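Local coordinates for mandelate racemase/muconate lactonizing enzyme, C-terminal domain protein (Paracoccus denitrificans, PDB 4DWD), which binds magnesium and is probably a hydro-lyase of the enolase superfamily, at residues Ala60-Gly65 / Leu75-His80; Gly332-Arg337 / Glu361-Ser366. All blocks are in the same frame, centred on the assembly; numbering follows the deposited sequence.

Contact 1 comes first along the chain. It joins Ala60-Gly65, at the end of helix 49-63, to Leu75-His80 on helix 71-81, and so closes a short connection of nine residues within the N-terminal domain. Contact 2 lies far downstream. It closes a longer loop of 23 residues, with strand 346-348 inside it, by setting helix 361-367 against Gly332-Arg337. The two contacts follow in series, neither nested nor crossed. The centres of contact 1 and contact 2 are about 28 Å apart, and the nearest atoms of the two contacts about 15 Å. Both pack against strand 5-14: Leu63 touches Val8, while Val335 and Leu364 touch Val13. Contact 2 thereby ties the end of the barrel domain to the N-terminal sheet.

Contact 1. Residues Ala60-Gly65 / Leu75-His80; sequences APFLEG and LDRMMH
Phe62 and Met78, present as selenomethionine, pack tightly side by side and run in opposite directions. Met78 SE lies 3.5 Å from Phe62 CD2 and 4.2 Å from the centroid of the Phe62 ring. It approaches obliquely, 39° off the ring normal, in a Met-aromatic contact. Met78 CG is also 3.5 Å from Phe62 CD2. Phe62 CG is anti to the backbone N (chi1 172°), which carries the ring across to helix 71-81. Leu63 and Leu75 meet more loosely through their CD2 methyls, at 4.2 Å. The two helices follow each other in the chain, in the N-terminal capping domain of the enolase superfamily. Leu75 and Met78 also pack on helix 90-110, which covers the buried side. Glu64, just after the first helix, is a calcium ligand in a crystal structure of this protein, though none is bound to this chain. Towards the partly exposed side the contact thins. Arg77 crosses Phe62 at about a right angle, with Arg77 CD 3.7 Å from Phe62 CZ. With an alanine at Phe62, the selenium of Met78 is likely to lose its aromatic partner and Arg77 CD its apolar neighbour. Arg77 also packs on Thr168 of a second subunit and Trp122 of a third.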
loop_
_atom_site.group_PDB
_atom_site.type_symbol
_atom_site.label_atom_id
_atom_site.label_comp_id
_atom_site.label_asym_id
_atom_site.label_seq_id
_atom_site.Cartn_x
_atom_site.Cartn_y
_atom_site.Cartn_z
ATOM N N ALA B 60 16.765 4.717 42.076
ATOM C CA ALA B 60 16.799 4.409 43.509
ATOM C C ALA B 60 16.206 5.509 44.409
ATOM O O ALA B 60 15.362 5.196 45.249
ATOM C CB ALA B 60 18.211 4.036 43.947
ATOM N N PRO B 61 16.623 6.788 44.235
ATOM C CA PRO B 61 16.075 7.812 45.139
ATOM C C PRO B 61 14.563 7.949 45.015
ATOM O O PRO B 61 13.900 8.323 45.977
ATOM C CB PRO B 61 16.757 9.111 44.681
ATOM C CG PRO B 61 17.960 8.685 43.920
ATOM C CD PRO B 61 17.655 7.340 43.332
ATOM N N PHE B 62 14.018 7.632 43.846
ATOM C CA PHE B 62 12.579 7.722 43.627
ATOM C C PHE B 62 11.815 6.541 44.227
ATOM O O PHE B 62 10.734 6.714 44.778
ATOM C CB PHE B 62 12.278 7.851 42.133
ATOM C CG PHE B 62 10.817 7.753 41.804
ATOM C CD1 PHE B 62 9.971 8.842 42.010
ATOM C CD2 PHE B 62 10.278 6.565 41.299
ATOM C CE1 PHE B 62 8.619 8.755 41.716
ATOM C CE2 PHE B 62 8.925 6.477 40.995
ATOM C CZ PHE B 62 8.096 7.570 41.210
ATOM N N LEU B 63 12.372 5.337 44.112
ATOM C CA LEU B 63 11.705 4.144 44.629
ATOM C C LEU B 63 11.724 4.010 46.141
ATOM O O LEU B 63 10.813 3.436 46.722
ATOM C CB LEU B 63 12.333 2.885 44.037
ATOM C CG LEU B 63 12.194 2.673 42.536
ATOM C CD1 LEU B 63 12.885 1.366 42.169
ATOM C CD2 LEU B 63 10.720 2.630 42.148
ATOM N N GLU B 64 12.784 4.510 46.768
ATOM C CA GLU B 64 12.930 4.349 48.217
ATOM C C GLU B 64 11.790 5.104 48.912
ATOM O O GLU B 64 11.544 6.271 48.611
ATOM C CB GLU B 64 14.348 4.743 48.671
ATOM C CG GLU B 64 15.387 3.691 48.246
ATOM C CD GLU B 64 16.837 4.131 48.378
ATOM O OE1 GLU B 64 17.089 5.303 48.730
ATOM O OE2 GLU B 64 17.735 3.291 48.131
ATOM N N GLY B 65 11.064 4.405 49.785
ATOM C CA GLY B 65 9.898 4.946 50.495
ATOM C C GLY B 65 8.559 4.663 49.830
ATOM O O GLY B 65 7.499 4.984 50.379
ATOM N N LEU B 75 7.419 2.458 37.912
ATOM C CA LEU B 75 8.400 2.301 36.844
ATOM C C LEU B 75 7.966 2.930 35.521
ATOM O O LEU B 75 8.806 3.353 34.740
ATOM C CB LEU B 75 8.838 0.843 36.689
ATOM C CG LEU B 75 9.561 0.319 37.938
ATOM C CD1 LEU B 75 9.820 -1.158 37.720
ATOM C CD2 LEU B 75 10.862 1.067 38.229
ATOM N N ASP B 76 6.661 3.036 35.277
ATOM C CA ASP B 76 6.222 3.778 34.095
ATOM C C ASP B 76 6.415 5.279 34.299
ATOM O O ASP B 76 6.752 5.992 33.343
ATOM C CB ASP B 76 4.773 3.438 33.708
ATOM C CG ASP B 76 4.620 2.012 33.206
ATOM O OD1 ASP B 76 5.640 1.289 33.079
ATOM O OD2 ASP B 76 3.470 1.617 32.931
ATOM N N ARG B 77 6.229 5.764 35.533
ATOM C CA ARG B 77 6.607 7.151 35.831
ATOM C C ARG B 77 8.103 7.350 35.579
ATOM O O ARG B 77 8.500 8.327 34.958
ATOM C CB ARG B 77 6.236 7.575 37.254
ATOM C CG ARG B 77 6.357 9.079 37.467
ATOM C CD ARG B 77 5.951 9.510 38.867
ATOM N NE ARG B 77 4.658 8.965 39.284
ATOM C CZ ARG B 77 3.466 9.459 38.948
ATOM N NH1 ARG B 77 2.366 8.874 39.407
ATOM N NH2 ARG B 77 3.360 10.523 38.155
HETATM N N MSE B 78 8.928 6.408 36.040
HETATM C CA MSE B 78 10.380 6.515 35.852
HETATM C C MSE B 78 10.740 6.476 34.387
HETATM O O MSE B 78 11.626 7.204 33.941
HETATM C CB MSE B 78 11.151 5.405 36.564
HETATM C CG MSE B 78 11.340 5.619 38.055
HETATM SE SE MSE B 78 12.275 7.296 38.475
HETATM C CE MSE B 78 13.620 7.508 37.092
HETATM N N MSE B 79 10.067 5.634 33.610
HETATM C CA MSE B 79 10.358 5.592 32.164
HETATM C C MSE B 79 10.158 6.956 31.602
HETATM O O MSE B 79 10.954 7.411 30.790
HETATM C CB MSE B 79 9.538 4.563 31.322
HETATM C CG MSE B 79 8.642 5.043 30.097
HETATM SE SE MSE B 79 9.636 5.969 28.639
HETATM C CE MSE B 79 8.447 7.483 28.249
ATOM N N HIS B 80 9.117 7.649 32.012
ATOM C CA HIS B 80 8.900 8.966 31.447
ATOM C C HIS B 80 9.883 10.005 31.936
ATOM O O HIS B 80 10.273 10.885 31.175
ATOM C CB HIS B 80 7.417 9.335 31.518
ATOM C CG HIS B 80 6.579 8.549 30.515
ATOM N ND1 HIS B 80 6.241 7.259 30.714
ATOM C CD2 HIS B 80 6.103 8.883 29.240
ATOM C CE1 HIS B 80 5.558 6.794 29.648
ATOM N NE2 HIS B 80 5.479 7.783 28.741
#

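Contact 2. Residues Gly332-Arg337 / Glu361-Ser366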
loop_
_atom_site.group_PDB
_atom_site.type_symbol
_atom_site.label_atom_id
_atom_site.label_comp_id
_atom_site.label_asym_id
_atom_site.label_seq_id
_atom_site.Cartn_x
_atom_site.Cartn_y
_atom_site.Cartn_z
ATOM N N GLY B 332 27.000 -19.115 36.491
ATOM C CA GLY B 332 25.946 -18.887 37.482
ATOM C C GLY B 332 26.412 -19.184 38.900
ATOM O O GLY B 332 25.963 -18.548 39.856
ATOM N N ARG B 333 27.318 -20.153 39.033
ATOM C CA ARG B 333 27.950 -20.462 40.306
ATOM C C ARG B 333 29.293 -19.710 40.399
ATOM O O ARG B 333 29.956 -19.502 39.377
ATOM C CB ARG B 333 28.169 -21.975 40.415
ATOM C CG ARG B 333 26.886 -22.790 40.353
ATOM C CD ARG B 333 27.172 -24.281 40.433
ATOM N NE ARG B 333 25.959 -25.079 40.229
ATOM C CZ ARG B 333 25.145 -25.478 41.205
ATOM N NH1 ARG B 333 25.404 -25.160 42.469
ATOM N NH2 ARG B 333 24.071 -26.197 40.921
ATOM N N PRO B 334 29.725 -19.330 41.620
ATOM C CA PRO B 334 29.133 -19.640 42.921
ATOM C C PRO B 334 28.192 -18.574 43.479
ATOM O O PRO B 334 27.696 -18.732 44.602
ATOM C CB PRO B 334 30.361 -19.753 43.818
ATOM C CG PRO B 334 31.299 -18.737 43.265
ATOM C CD PRO B 334 31.042 -18.679 41.772
ATOM N N VAL B 335 27.939 -17.503 42.728
ATOM C CA VAL B 335 27.081 -16.429 43.244
ATOM C C VAL B 335 25.673 -16.926 43.544
ATOM O O VAL B 335 25.066 -16.518 44.536
ATOM C CB VAL B 335 27.070 -15.206 42.306
ATOM C CG1 VAL B 335 25.970 -14.215 42.685
ATOM C CG2 VAL B 335 28.433 -14.530 42.372
ATOM N N PHE B 336 25.159 -17.802 42.683
ATOM C CA PHE B 336 23.847 -18.404 42.890
ATOM C C PHE B 336 23.966 -19.877 43.228
ATOM O O PHE B 336 24.865 -20.556 42.743
ATOM C CB PHE B 336 22.968 -18.217 41.646
ATOM C CG PHE B 336 22.753 -16.782 41.278
ATOM C CD1 PHE B 336 21.996 -15.940 42.089
ATOM C CD2 PHE B 336 23.356 -16.259 40.140
ATOM C CE1 PHE B 336 21.817 -14.606 41.747
ATOM C CE2 PHE B 336 23.180 -14.931 39.792
ATOM C CZ PHE B 336 22.418 -14.100 40.605
ATOM N N ARG B 337 23.070 -20.367 44.085
ATOM C CA ARG B 337 23.090 -21.780 44.476
ATOM C C ARG B 337 22.306 -22.669 43.510
ATOM O O ARG B 337 22.575 -23.863 43.417
ATOM C CB ARG B 337 22.569 -21.947 45.902
ATOM C CG ARG B 337 23.428 -21.227 46.924
ATOM C CD ARG B 337 23.169 -21.747 48.326
ATOM N NE ARG B 337 23.609 -20.813 49.363
ATOM C CZ ARG B 337 24.832 -20.773 49.887
ATOM N NH1 ARG B 337 25.117 -19.882 50.830
ATOM N NH2 ARG B 337 25.777 -21.610 49.470
ATOM N N GLU B 361 25.114 -15.437 49.818
ATOM C CA GLU B 361 25.347 -14.080 50.327
ATOM C C GLU B 361 26.811 -13.702 50.449
ATOM O O GLU B 361 27.205 -12.576 50.136
ATOM C CB GLU B 361 24.678 -13.901 51.697
ATOM C CG GLU B 361 23.158 -13.962 51.664
ATOM C CD GLU B 361 22.565 -12.941 50.727
ATOM O OE1 GLU B 361 23.130 -11.829 50.644
ATOM O OE2 GLU B 361 21.544 -13.254 50.077
ATOM N N ASP B 362 27.611 -14.650 50.911
ATOM C CA ASP B 362 29.008 -14.396 51.182
ATOM C C ASP B 362 29.821 -14.353 49.893
ATOM O O ASP B 362 30.699 -13.499 49.748
ATOM C CB ASP B 362 29.518 -15.405 52.207
ATOM C CG ASP B 362 28.655 -15.412 53.469
ATOM O OD1 ASP B 362 28.478 -14.332 54.086
ATOM O OD2 ASP B 362 28.118 -16.477 53.824
ATOM N N GLU B 363 29.491 -15.231 48.943
ATOM C CA GLU B 363 30.111 -15.182 47.626
ATOM C C GLU B 363 29.749 -13.867 46.956
ATOM O O GLU B 363 30.618 -13.180 46.418
ATOM C CB GLU B 363 29.683 -16.361 46.745
ATOM C CG GLU B 363 30.458 -17.650 47.000
ATOM C CD GLU B 363 31.932 -17.556 46.634
ATOM O OE1 GLU B 363 32.346 -16.624 45.914
ATOM O OE2 GLU B 363 32.695 -18.432 47.078
ATOM N N LEU B 364 28.469 -13.508 47.004
ATOM C CA LEU B 364 28.037 -12.244 46.427
ATOM C C LEU B 364 28.832 -11.086 47.014
ATOM O O LEU B 364 29.395 -10.286 46.274
ATOM C CB LEU B 364 26.552 -12.016 46.683
ATOM C CG LEU B 364 26.131 -10.622 46.216
ATOM C CD1 LEU B 364 25.900 -10.632 44.717
ATOM C CD2 LEU B 364 24.931 -10.129 46.991
ATOM N N ALA B 365 28.856 -10.998 48.345
ATOM C CA ALA B 365 29.568 -9.929 49.040
ATOM C C ALA B 365 31.012 -9.811 48.564
ATOM O O ALA B 365 31.480 -8.706 48.279
ATOM C CB ALA B 365 29.500 -10.119 50.550
ATOM N N SER B 366 31.696 -10.947 48.433
ATOM C CA SER B 366 33.112 -10.966 48.056
ATOM C C SER B 366 33.365 -10.567 46.606
ATOM O O SER B 366 34.493 -10.216 46.250
ATOM C CB SER B 366 33.715 -12.347 48.316
ATOM O OG SER B 366 33.288 -13.271 47.336
#
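The carboxylate of Glu363 sits against Pro334, and the two side chains cross at about a right angle. Pro334 CG is 3.5 Å from Glu363 OE1 and 3.6 Å from Glu363 CD. Pro334 CB lies 3.8 Å from Glu363 CG, so the aliphatic part of the glutamate packs as well. The other flat group is the ring of Phe336. On one face it carries Val335 CG1, which stands 4.0 Å above the Phe336 ring plane, over its centre; the ring of Phe27 also meets it, with the two planes at about 85°.

The glutamate chain bends at chi2, which turns the carboxylate along the helix side. There OE1 makes a salt bridge with Arg367, whose side chain also touches Pro334 and Val335. The charged end is thus held beside the CB-CG side of the proline ring.

The loop belongs to the barrel domain of the enolase superfamily, between strands 323-325 and 346-348. Helix 361-367 leads from that domain into the final strands, which join the N-terminal sheet. Deeper in, Val335 CG1 meets Leu364 CD1 at 4.1 Å, and both side chains also rest on Val13 of strand 5-14. In Val335 the CG1 branch is anti to the backbone nitrogen (chi1 168°), which brings it between the Phe336 ring and Leu364.

Asp360, just before the helix, accepts from Glu363 N through OD1 and pairs with Arg337 through OD2. Further along the helix, Ser366 OG donates to Glu363 O at 2.8 Å, tilted 24° from the carbonyl plane. Glu361, in the first turn, is a calcium ligand in a crystal structure of this protein, though no calcium is bound to this chain.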